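Local coordinates for protein short chain dehydrogenase/reductase (Acinetobacter baumannii, PDB 4IUY) that probably catalyses NAD(P)(H)-dependent oxidation or reduction of a substrate not yet identified, as a member of the short-chain dehydrogenase/reductase family, at residues V25-S36 with F47-A58; V86-L96 with A139-H150. One frame throughout, in Å; residues are numbered along the deposited sequence.

Contact 1. Residues V25-S36 with F47-A58; sequences VKDKYILITGAS and FAKEGANIVICA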
loop_
_atom_site.group_PDB
_atom_site.type_symbol
_atom_site.label_atom_id
_atom_site.label_comp_id
_atom_site.label_asym_id
_atom_site.label_seq_id
_atom_site.Cartn_x
_atom_site.Cartn_y
_atom_site.Cartn_z
ATOM N N VAL D 25 12.319 22.178 -19.710
ATOM C CA VAL D 25 13.608 21.587 -19.354
ATOM C C VAL D 25 14.706 22.144 -20.257
ATOM O O VAL D 25 15.840 21.644 -20.262
ATOM C CB VAL D 25 13.590 20.034 -19.417
ATOM C CG1 VAL D 25 12.552 19.483 -18.405
ATOM C CG2 VAL D 25 13.292 19.534 -20.810
ATOM N N LYS D 26 14.388 23.205 -20.992
ATOM C CA LYS D 26 15.396 23.799 -21.872
ATOM C C LYS D 26 16.664 24.205 -21.113
ATOM O O LYS D 26 16.587 24.818 -20.063
ATOM C CB LYS D 26 14.846 25.006 -22.626
ATOM C CG LYS D 26 15.773 25.431 -23.743
ATOM C CD LYS D 26 15.166 26.482 -24.650
ATOM C CE LYS D 26 16.102 26.796 -25.813
ATOM N NZ LYS D 26 17.352 27.486 -25.355
ATOM N N ASP D 27 17.812 23.792 -21.649
ATOM C CA ASP D 27 19.157 24.103 -21.140
ATOM C C ASP D 27 19.566 23.375 -19.861
ATOM O O ASP D 27 20.685 23.532 -19.379
ATOM C CB ASP D 27 19.354 25.613 -20.970
ATOM C CG ASP D 27 19.197 26.363 -22.268
ATOM O OD1 ASP D 27 19.756 25.918 -23.298
ATOM O OD2 ASP D 27 18.486 27.389 -22.262
ATOM N N LYS D 28 18.658 22.590 -19.301
ATOM C CA LYS D 28 18.999 21.762 -18.147
ATOM C C LYS D 28 19.990 20.699 -18.605
ATOM O O LYS D 28 20.136 20.440 -19.809
ATOM C CB LYS D 28 17.750 21.095 -17.553
ATOM C CG LYS D 28 16.770 22.048 -16.878
ATOM C CD LYS D 28 15.567 21.284 -16.288
ATOM C CE LYS D 28 14.489 22.200 -15.695
ATOM N NZ LYS D 28 14.956 23.006 -14.508
ATOM N N TYR D 29 20.702 20.113 -17.653
ATOM C CA TYR D 29 21.503 18.948 -17.952
ATOM C C TYR D 29 20.857 17.722 -17.323
ATOM O O TYR D 29 20.612 17.675 -16.105
ATOM C CB TYR D 29 22.960 19.138 -17.503
ATOM C CG TYR D 29 23.807 19.970 -18.465
ATOM C CD1 TYR D 29 24.657 19.350 -19.381
ATOM C CD2 TYR D 29 23.791 21.361 -18.436
ATOM C CE1 TYR D 29 25.445 20.084 -20.256
ATOM C CE2 TYR D 29 24.596 22.118 -19.310
ATOM C CZ TYR D 29 25.419 21.466 -20.225
ATOM O OH TYR D 29 26.222 22.178 -21.121
ATOM N N ILE D 30 20.537 16.754 -18.173
ATOM C CA ILE D 30 19.918 15.513 -17.749
ATOM C C ILE D 30 20.927 14.358 -17.757
ATOM O O ILE D 30 21.498 14.034 -18.799
ATOM C CB ILE D 30 18.765 15.126 -18.685
ATOM C CG1 ILE D 30 17.889 16.343 -19.015
ATOM C CG2 ILE D 30 17.940 13.990 -18.046
ATOM C CD1 ILE D 30 17.184 16.964 -17.811
ATOM N N LEU D 31 21.159 13.743 -16.600
ATOM C CA LEU D 31 22.048 12.585 -16.529
ATOM C C LEU D 31 21.224 11.302 -16.593
ATOM O O LEU D 31 20.331 11.093 -15.786
ATOM C CB LEU D 31 22.906 12.605 -15.265
ATOM C CG LEU D 31 23.814 11.396 -14.987
ATOM C CD1 LEU D 31 24.671 11.043 -16.201
ATOM C CD2 LEU D 31 24.734 11.701 -13.811
ATOM N N ILE D 32 21.511 10.470 -17.582
ATOM C CA ILE D 32 20.757 9.251 -17.828
ATOM C C ILE D 32 21.672 8.050 -17.759
ATOM O O ILE D 32 22.565 7.917 -18.591
ATOM C CB ILE D 32 20.097 9.289 -19.218
ATOM C CG1 ILE D 32 19.247 10.555 -19.341
ATOM C CG2 ILE D 32 19.243 8.027 -19.469
ATOM C CD1 ILE D 32 18.789 10.841 -20.750
ATOM N N THR D 33 21.470 7.196 -16.752
ATOM C CA THR D 33 22.211 5.939 -16.680
ATOM C C THR D 33 21.477 4.864 -17.480
ATOM O O THR D 33 20.273 4.961 -17.723
ATOM C CB THR D 33 22.358 5.466 -15.229
ATOM O OG1 THR D 33 21.060 5.107 -14.721
ATOM C CG2 THR D 33 22.971 6.573 -14.349
ATOM N N GLY D 34 22.180 3.797 -17.825
ATOM C CA GLY D 34 21.578 2.746 -18.617
ATOM C C GLY D 34 21.116 3.260 -19.976
ATOM O O GLY D 34 20.117 2.795 -20.508
ATOM N N ALA D 35 21.848 4.216 -20.539
ATOM C CA ALA D 35 21.414 4.897 -21.756
ATOM C C ALA D 35 21.425 4.018 -23.004
ATOM O O ALA D 35 20.831 4.375 -24.020
ATOM C CB ALA D 35 22.245 6.132 -21.998
ATOM N N SER D 36 22.066 2.859 -22.928
ATOM C CA SER D 36 22.228 2.060 -24.131
ATOM C C SER D 36 21.010 1.212 -24.500
ATOM O O SER D 36 20.915 0.761 -25.638
ATOM C CB SER D 36 23.471 1.180 -24.029
ATOM O OG SER D 36 23.330 0.264 -22.963
ATOM N N PHE D 47 14.396 14.299 -23.876
ATOM C CA PHE D 47 14.874 15.535 -23.244
ATOM C C PHE D 47 15.626 16.447 -24.244
ATOM O O PHE D 47 15.486 17.667 -24.199
ATOM C CB PHE D 47 15.692 15.239 -21.974
ATOM C CG PHE D 47 14.825 14.909 -20.766
ATOM C CD1 PHE D 47 14.357 15.916 -19.936
ATOM C CD2 PHE D 47 14.423 13.604 -20.510
ATOM C CE1 PHE D 47 13.541 15.630 -18.853
ATOM C CE2 PHE D 47 13.602 13.306 -19.425
ATOM C CZ PHE D 47 13.153 14.323 -18.596
ATOM N N ALA D 48 16.358 15.851 -25.179
ATOM C CA ALA D 48 17.044 16.629 -26.219
ATOM C C ALA D 48 16.032 17.360 -27.102
ATOM O O ALA D 48 16.191 18.535 -27.393
ATOM C CB ALA D 48 17.932 15.722 -27.076
ATOM N N LYS D 49 14.965 16.664 -27.484
ATOM C CA LYS D 49 13.905 17.270 -28.274
ATOM C C LYS D 49 13.280 18.445 -27.520
ATOM O O LYS D 49 12.899 19.441 -28.126
ATOM C CB LYS D 49 12.865 16.208 -28.602
ATOM C CG LYS D 49 12.000 16.437 -29.819
ATOM C CD LYS D 49 10.807 15.515 -29.711
ATOM C CE LYS D 49 11.268 14.104 -29.270
ATOM N NZ LYS D 49 10.155 13.234 -28.784
ATOM N N GLU D 50 13.222 18.346 -26.194
ATOM C CA GLU D 50 12.688 19.431 -25.373
ATOM C C GLU D 50 13.750 20.508 -25.051
ATOM O O GLU D 50 13.547 21.339 -24.163
ATOM C CB GLU D 50 12.054 18.887 -24.079
ATOM C CG GLU D 50 10.811 18.039 -24.331
ATOM C CD GLU D 50 9.759 18.824 -25.090
ATOM O OE1 GLU D 50 9.486 19.972 -24.685
ATOM O OE2 GLU D 50 9.255 18.322 -26.124
ATOM N N GLY D 51 14.889 20.462 -25.752
ATOM C CA GLY D 51 15.915 21.494 -25.640
ATOM C C GLY D 51 16.860 21.348 -24.456
ATOM O O GLY D 51 17.568 22.277 -24.117
ATOM N N ALA D 52 16.871 20.183 -23.821
ATOM C CA ALA D 52 17.750 19.935 -22.678
ATOM C C ALA D 52 19.066 19.302 -23.127
ATOM O O ALA D 52 19.107 18.540 -24.103
ATOM C CB ALA D 52 17.050 19.024 -21.639
ATOM N N ASN D 53 20.130 19.602 -22.391
ATOM C CA ASN D 53 21.421 18.982 -22.631
ATOM C C ASN D 53 21.513 17.577 -22.030
ATOM O O ASN D 53 20.912 17.288 -21.014
ATOM C CB ASN D 53 22.545 19.882 -22.101
ATOM C CG ASN D 53 22.507 21.265 -22.718
ATOM O OD1 ASN D 53 22.678 21.422 -23.930
ATOM N ND2 ASN D 53 22.272 22.274 -21.894
ATOM N N ILE D 54 22.309 16.718 -22.646
ATOM C CA ILE D 54 22.250 15.290 -22.369
ATOM C C ILE D 54 23.584 14.727 -21.870
ATOM O O ILE D 54 24.619 14.920 -22.499
ATOM C CB ILE D 54 21.833 14.522 -23.669
ATOM C CG1 ILE D 54 20.446 14.968 -24.117
ATOM C CG2 ILE D 54 21.833 13.035 -23.453
ATOM C CD1 ILE D 54 19.394 14.760 -23.033
ATOM N N VAL D 55 23.561 14.058 -20.722
ATOM C CA VAL D 55 24.704 13.245 -20.295
ATOM C C VAL D 55 24.298 11.770 -20.236
ATOM O O VAL D 55 23.439 11.370 -19.442
ATOM C CB VAL D 55 25.256 13.662 -18.923
ATOM C CG1 VAL D 55 26.494 12.804 -18.591
ATOM C CG2 VAL D 55 25.617 15.135 -18.920
ATOM N N ILE D 56 24.881 10.957 -21.097
ATOM C CA ILE D 56 24.478 9.560 -21.152
ATOM C C ILE D 56 25.628 8.648 -20.794
ATOM O O ILE D 56 26.790 8.902 -21.158
ATOM C CB ILE D 56 23.937 9.188 -22.535
ATOM C CG1 ILE D 56 24.796 9.795 -23.639
ATOM C CG2 ILE D 56 22.501 9.684 -22.689
ATOM C CD1 ILE D 56 24.368 9.385 -25.007
ATOM N N CYS D 57 25.332 7.609 -20.025
ATOM C CA CYS D 57 26.355 6.598 -19.810
ATOM C C CYS D 57 25.856 5.170 -19.864
ATOM O O CYS D 57 24.661 4.908 -19.720
ATOM C CB CYS D 57 27.193 6.886 -18.557
ATOM S SG CYS D 57 26.372 7.518 -17.143
ATOM N N ALA D 58 26.789 4.268 -20.166
ATOM C CA ALA D 58 26.529 2.834 -20.250
ATOM C C ALA D 58 27.882 2.123 -20.133
ATOM O O ALA D 58 28.922 2.785 -20.142
ATOM C CB ALA D 58 25.853 2.501 -21.577
HETATM O O HOH W 1 11.427 22.462 -22.511
HETATM O O HOH W 2 22.189 24.916 -23.033
HETATM O O HOH W 3 19.029 24.104 -25.524
#
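Asn53 CB sits over one face of the Tyr29 ring, offset toward its rim: it is 3.5 Å from the ring centroid and only 17° off the normal, a CH-pi contact between neighbouring strands of a Rossmann fold. Strands 29-32 and 53-58 bound the first beta-alpha-beta crossover of that fold, and their parallel backbones exchange bonds in the usual alternation, from Asn53 N to Lys28 O at one end to Cys57 N to Ile32 O at the other. With chi1 at -57° the Asn53 amide reaches back over the ring, its plane 34° from that of the phenol. There ND2 makes a weak bond to Asp27 O and a firmer one to a water that also serves Asp27 OD1, while OD1 of the amide accepts from Gln78 N.

Further along the same face, Leu31 CD1 comes within 3.5 Å of Val55 CG1. The other face carries Ile30, whose CG1 packs 3.7 Å from Phe47 CD1, while Ala52 CB approaches the same CG1 carbon. Gly51, at positive phi, closes the helix in a Schellman motif, and its carbonyl accepts from Asp27 N. Beyond the strands the chain turns into the glycine-containing segment that in relatives borders the cofactor; here Ala35 N donates to Cys57 O over 3.0 Å, and Ala35 CB rests 3.5 Å from Ile56 CB.

Contact 2. Residues V86-L96 with A139-H150; sequences VNDRSAVKDML and APWQCAQEVVQH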
loop_
_atom_site.group_PDB
_atom_site.type_symbol
_atom_site.label_atom_id
_atom_site.label_comp_id
_atom_site.label_asym_id
_atom_site.label_seq_id
_atom_site.Cartn_x
_atom_site.Cartn_y
_atom_site.Cartn_z
ATOM N N VAL D 86 27.905 0.968 -13.770
ATOM C CA VAL D 86 27.066 1.708 -12.822
ATOM C C VAL D 86 27.348 1.321 -11.360
ATOM O O VAL D 86 27.010 2.073 -10.448
ATOM C CB VAL D 86 25.540 1.577 -13.133
ATOM C CG1 VAL D 86 24.969 2.904 -13.604
ATOM C CG2 VAL D 86 25.276 0.482 -14.152
ATOM N N ASN D 87 27.988 0.169 -11.151
ATOM C CA ASN D 87 28.387 -0.287 -9.812
ATOM C C ASN D 87 29.725 0.235 -9.307
ATOM O O ASN D 87 30.094 -0.006 -8.153
ATOM C CB ASN D 87 28.386 -1.807 -9.760
ATOM C CG ASN D 87 26.986 -2.365 -9.613
ATOM O OD1 ASN D 87 26.409 -2.319 -8.520
ATOM N ND2 ASN D 87 26.413 -2.857 -10.720
ATOM N N ASP D 88 30.441 0.935 -10.190
ATOM C CA ASP D 88 31.743 1.536 -9.905
ATOM C C ASP D 88 31.552 2.974 -9.409
ATOM O O ASP D 88 31.399 3.911 -10.202
ATOM C CB ASP D 88 32.578 1.502 -11.197
ATOM C CG ASP D 88 34.025 1.902 -10.998
ATOM O OD1 ASP D 88 34.346 2.575 -10.003
ATOM O OD2 ASP D 88 34.853 1.526 -11.859
ATOM N N ARG D 89 31.579 3.145 -8.091
ATOM C CA ARG D 89 31.356 4.457 -7.486
ATOM C C ARG D 89 32.415 5.498 -7.898
ATOM O O ARG D 89 32.092 6.672 -8.107
ATOM C CB ARG D 89 31.301 4.364 -5.969
ATOM C CG ARG D 89 31.126 5.715 -5.319
ATOM C CD ARG D 89 31.312 5.669 -3.811
ATOM N NE ARG D 89 30.285 4.869 -3.145
ATOM C CZ ARG D 89 29.095 5.328 -2.779
ATOM N NH1 ARG D 89 28.736 6.574 -3.065
ATOM N NH2 ARG D 89 28.244 4.527 -2.157
ATOM N N SER D 90 33.675 5.083 -7.947
ATOM C CA SER D 90 34.747 6.007 -8.306
ATOM C C SER D 90 34.639 6.467 -9.764
ATOM O O SER D 90 34.955 7.615 -10.081
ATOM C CB SER D 90 36.129 5.411 -8.003
ATOM O OG SER D 90 36.367 4.261 -8.788
ATOM N N ALA D 91 34.161 5.582 -10.638
ATOM C CA ALA D 91 33.942 5.950 -12.034
ATOM C C ALA D 91 32.842 7.015 -12.145
ATOM O O ALA D 91 32.949 7.972 -12.909
ATOM C CB ALA D 91 33.611 4.731 -12.859
ATOM N N VAL D 92 31.782 6.851 -11.372
ATOM C CA VAL D 92 30.715 7.838 -11.352
ATOM C C VAL D 92 31.224 9.179 -10.815
ATOM O O VAL D 92 30.955 10.238 -11.375
ATOM C CB VAL D 92 29.536 7.332 -10.503
ATOM C CG1 VAL D 92 28.464 8.406 -10.371
ATOM C CG2 VAL D 92 28.964 6.057 -11.128
ATOM N N LYS D 93 31.968 9.110 -9.720
ATOM C CA LYS D 93 32.565 10.270 -9.080
ATOM C C LYS D 93 33.499 11.012 -10.039
ATOM O O LYS D 93 33.457 12.240 -10.125
ATOM C CB LYS D 93 33.316 9.826 -7.826
ATOM C CG LYS D 93 33.675 10.948 -6.879
ATOM C CD LYS D 93 34.054 10.373 -5.514
ATOM C CE LYS D 93 34.858 11.368 -4.722
ATOM N NZ LYS D 93 34.103 12.652 -4.600
ATOM N N ASP D 94 34.321 10.254 -10.767
ATOM C CA ASP D 94 35.226 10.815 -11.765
ATOM C C ASP D 94 34.467 11.495 -12.904
ATOM O O ASP D 94 34.853 12.576 -13.355
ATOM C CB ASP D 94 36.164 9.742 -12.329
ATOM C CG ASP D 94 37.145 9.218 -11.291
ATOM O OD1 ASP D 94 37.478 9.977 -10.354
ATOM O OD2 ASP D 94 37.571 8.043 -11.404
HETATM N N MSE D 95 33.382 10.871 -13.362
HETATM C CA MSE D 95 32.550 11.513 -14.369
HETATM C C MSE D 95 32.026 12.860 -13.886
HETATM O O MSE D 95 32.123 13.863 -14.601
HETATM C CB MSE D 95 31.371 10.630 -14.769
HETATM C CG MSE D 95 30.224 11.424 -15.376
HETATM SE SE MSE D 95 28.779 10.276 -15.953
HETATM C CE MSE D 95 28.139 9.687 -14.200
ATOM N N LEU D 96 31.468 12.888 -12.676
ATOM C CA LEU D 96 30.942 14.142 -12.150
ATOM C C LEU D 96 32.030 15.214 -12.022
ATOM O O LEU D 96 31.799 16.369 -12.403
ATOM C CB LEU D 96 30.171 13.921 -10.848
ATOM C CG LEU D 96 28.900 13.091 -11.097
ATOM C CD1 LEU D 96 28.215 12.635 -9.796
ATOM C CD2 LEU D 96 27.907 13.844 -12.004
ATOM N N ALA D 139 23.395 0.381 -7.206
ATOM C CA ALA D 139 23.937 1.392 -8.111
ATOM C C ALA D 139 23.160 2.712 -8.144
ATOM O O ALA D 139 23.771 3.777 -8.033
ATOM C CB ALA D 139 24.152 0.832 -9.510
ATOM N N PRO D 140 21.817 2.655 -8.301
ATOM C CA PRO D 140 21.052 3.906 -8.279
ATOM C C PRO D 140 21.275 4.677 -6.984
ATOM O O PRO D 140 21.305 5.914 -7.016
ATOM C CB PRO D 140 19.596 3.428 -8.377
ATOM C CG PRO D 140 19.677 2.091 -8.990
ATOM C CD PRO D 140 20.948 1.486 -8.566
ATOM N N TRP D 141 21.414 3.957 -5.871
ATOM C CA TRP D 141 21.725 4.577 -4.590
ATOM C C TRP D 141 23.102 5.269 -4.613
ATOM O O TRP D 141 23.227 6.428 -4.218
ATOM C CB TRP D 141 21.624 3.554 -3.450
ATOM C CG TRP D 141 22.258 4.002 -2.149
ATOM C CD1 TRP D 141 21.743 4.882 -1.241
ATOM C CD2 TRP D 141 23.521 3.573 -1.619
ATOM N NE1 TRP D 141 22.613 5.033 -0.183
ATOM C CE2 TRP D 141 23.706 4.236 -0.389
ATOM C CE3 TRP D 141 24.505 2.686 -2.063
ATOM C CZ2 TRP D 141 24.853 4.051 0.405
ATOM C CZ3 TRP D 141 25.645 2.504 -1.283
ATOM C CH2 TRP D 141 25.808 3.186 -0.057
ATOM N N GLN D 142 24.123 4.560 -5.083
ATOM C CA GLN D 142 25.465 5.141 -5.249
ATOM C C GLN D 142 25.434 6.396 -6.122
ATOM O O GLN D 142 25.981 7.453 -5.741
ATOM C CB GLN D 142 26.428 4.126 -5.876
ATOM C CG GLN D 142 26.743 2.897 -5.021
ATOM C CD GLN D 142 27.457 1.785 -5.812
ATOM O OE1 GLN D 142 26.946 1.303 -6.835
ATOM N NE2 GLN D 142 28.616 1.358 -5.322
ATOM N N CYS D 143 24.787 6.285 -7.280
ATOM C CA CYS D 143 24.715 7.413 -8.211
ATOM C C CYS D 143 24.009 8.594 -7.579
ATOM O O CYS D 143 24.439 9.735 -7.739
ATOM C CB CYS D 143 24.008 7.032 -9.514
ATOM S SG CYS D 143 24.931 5.865 -10.477
ATOM N N ALA D 144 22.916 8.314 -6.882
ATOM C CA ALA D 144 22.170 9.368 -6.208
ATOM C C ALA D 144 23.078 10.066 -5.205
ATOM O O ALA D 144 23.168 11.290 -5.187
ATOM C CB ALA D 144 20.905 8.794 -5.494
ATOM N N GLN D 145 23.758 9.283 -4.379
ATOM C CA GLN D 145 24.669 9.870 -3.409
ATOM C C GLN D 145 25.669 10.790 -4.102
ATOM O O GLN D 145 25.842 11.939 -3.695
ATOM C CB GLN D 145 25.431 8.802 -2.619
ATOM C CG GLN D 145 24.685 8.195 -1.450
ATOM C CD GLN D 145 25.608 7.317 -0.640
ATOM O OE1 GLN D 145 26.510 6.677 -1.187
ATOM N NE2 GLN D 145 25.423 7.309 0.668
ATOM N N GLU D 146 26.311 10.290 -5.158
ATOM C CA GLU D 146 27.346 11.080 -5.814
ATOM C C GLU D 146 26.771 12.312 -6.502
ATOM O O GLU D 146 27.318 13.389 -6.360
ATOM C CB GLU D 146 28.179 10.232 -6.792
ATOM C CG GLU D 146 28.940 9.086 -6.141
ATOM C CD GLU D 146 29.939 9.550 -5.076
ATOM O OE1 GLU D 146 30.523 10.658 -5.206
ATOM O OE2 GLU D 146 30.142 8.796 -4.100
ATOM N N VAL D 147 25.657 12.162 -7.208
ATOM C CA VAL D 147 25.019 13.291 -7.885
ATOM C C VAL D 147 24.541 14.353 -6.908
ATOM O O VAL D 147 24.618 15.548 -7.176
ATOM C CB VAL D 147 23.863 12.835 -8.813
ATOM C CG1 VAL D 147 23.019 14.020 -9.283
ATOM C CG2 VAL D 147 24.428 12.087 -10.006
ATOM N N VAL D 148 24.041 13.915 -5.769
ATOM C CA VAL D 148 23.655 14.846 -4.721
ATOM C C VAL D 148 24.828 15.674 -4.177
ATOM O O VAL D 148 24.720 16.898 -3.989
ATOM C CB VAL D 148 22.935 14.107 -3.591
ATOM C CG1 VAL D 148 22.957 14.916 -2.271
ATOM C CG2 VAL D 148 21.558 13.735 -4.050
ATOM N N GLN D 149 25.953 15.014 -3.937
ATOM C CA GLN D 149 27.138 15.730 -3.476
ATOM C C GLN D 149 27.526 16.812 -4.486
ATOM O O GLN D 149 27.893 17.921 -4.100
ATOM C CB GLN D 149 28.308 14.764 -3.260
ATOM C CG GLN D 149 28.065 13.698 -2.201
ATOM C CD GLN D 149 28.376 14.180 -0.786
ATOM O OE1 GLN D 149 28.559 15.374 -0.549
ATOM N NE2 GLN D 149 28.461 13.245 0.154
ATOM N N HIS D 150 27.451 16.461 -5.770
ATOM C CA HIS D 150 27.761 17.357 -6.897
ATOM C C HIS D 150 26.790 18.538 -6.944
ATOM O O HIS D 150 27.192 19.688 -7.025
ATOM C CB HIS D 150 27.746 16.503 -8.159
ATOM C CG HIS D 150 27.697 17.254 -9.449
ATOM N ND1 HIS D 150 28.827 17.549 -10.181
ATOM C CD2 HIS D 150 26.650 17.712 -10.172
ATOM C CE1 HIS D 150 28.476 18.182 -11.286
ATOM N NE2 HIS D 150 27.160 18.302 -11.302
#
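Val86 and Asn87 bring their backbone up to Ala139, after which helix 89-96 runs beside helix 139-150 in nearly the same direction, the axes 29° apart and 9.7 Å from each other at closest approach. Asp88 is the N-cap of helix 89-96: OD1 takes the capping bond from Ala91 N and also accepts from Ser90 OG. From the next position Arg89 reaches across as a knob into a hole formed by Trp141, Gln142, Gln145 and Glu146. Its chain leaves extended (chi1 178°) and bends at chi3, carrying the guanidinium between these four side chains. NH1 and NH2 converge on the single oxygen OE1 of Gln145, each at 2.9 Å. NH1 also forms a salt bridge, 2.8 Å long, by approaching the anti lone pair of Glu146 OE2, which lies close to the guanidinium plane. Gln142 CG covers one face of the group, and the indole of Trp141 stands almost perpendicular to it, with CZ3 3.4 Å from NH2.

In the Rossmann fold these helices flank the same side of the parallel sheet, and helix 126-153 also faces a second subunit. Asp126 of that subunit forms a salt bridge with Arg89 NH2, and Tyr124 of the same subunit accepts from Gln145 NE2 through its carbonyl. Arg89 thus has carboxylate partners in both chains, which would be expected to stabilise its positive charge.

Farther along, aliphatic contacts take over, ending at the His150 ring. Val92 CG2 approaches Cys143 SG, and Leu96 CD1 lies 3.8 Å from Val147 CG2. The other methyl of Leu96, CD2, sits over the centre of the His150 imidazole, 4.2 Å from its centroid, while ND1 and NE2 of that ring bond to Glu100 and to Ile106 N.

The two contacts illustrate how a Rossmann fold is built in layers. Contact 1 comes first along the chain and closes before contact 2 opens; it joins the second and third strands of the seven-stranded parallel sheet, counted from the edge strand 79-83, whereas contact 2 pairs helices 89-101 and 126-153 on one face of that sheet. Their centres are 16 Å apart, yet they touch directly: Leu31 CD2 meets Val147 CG2 at 3.8 Å, Cys57 SG lies equally near Met95 SE, and Thr33 CB packs on Val86 CG1. The strand pair therefore forms part of the floor beneath the helix pair, whose other side helps to join two subunits, linking sheet core to assembly interface.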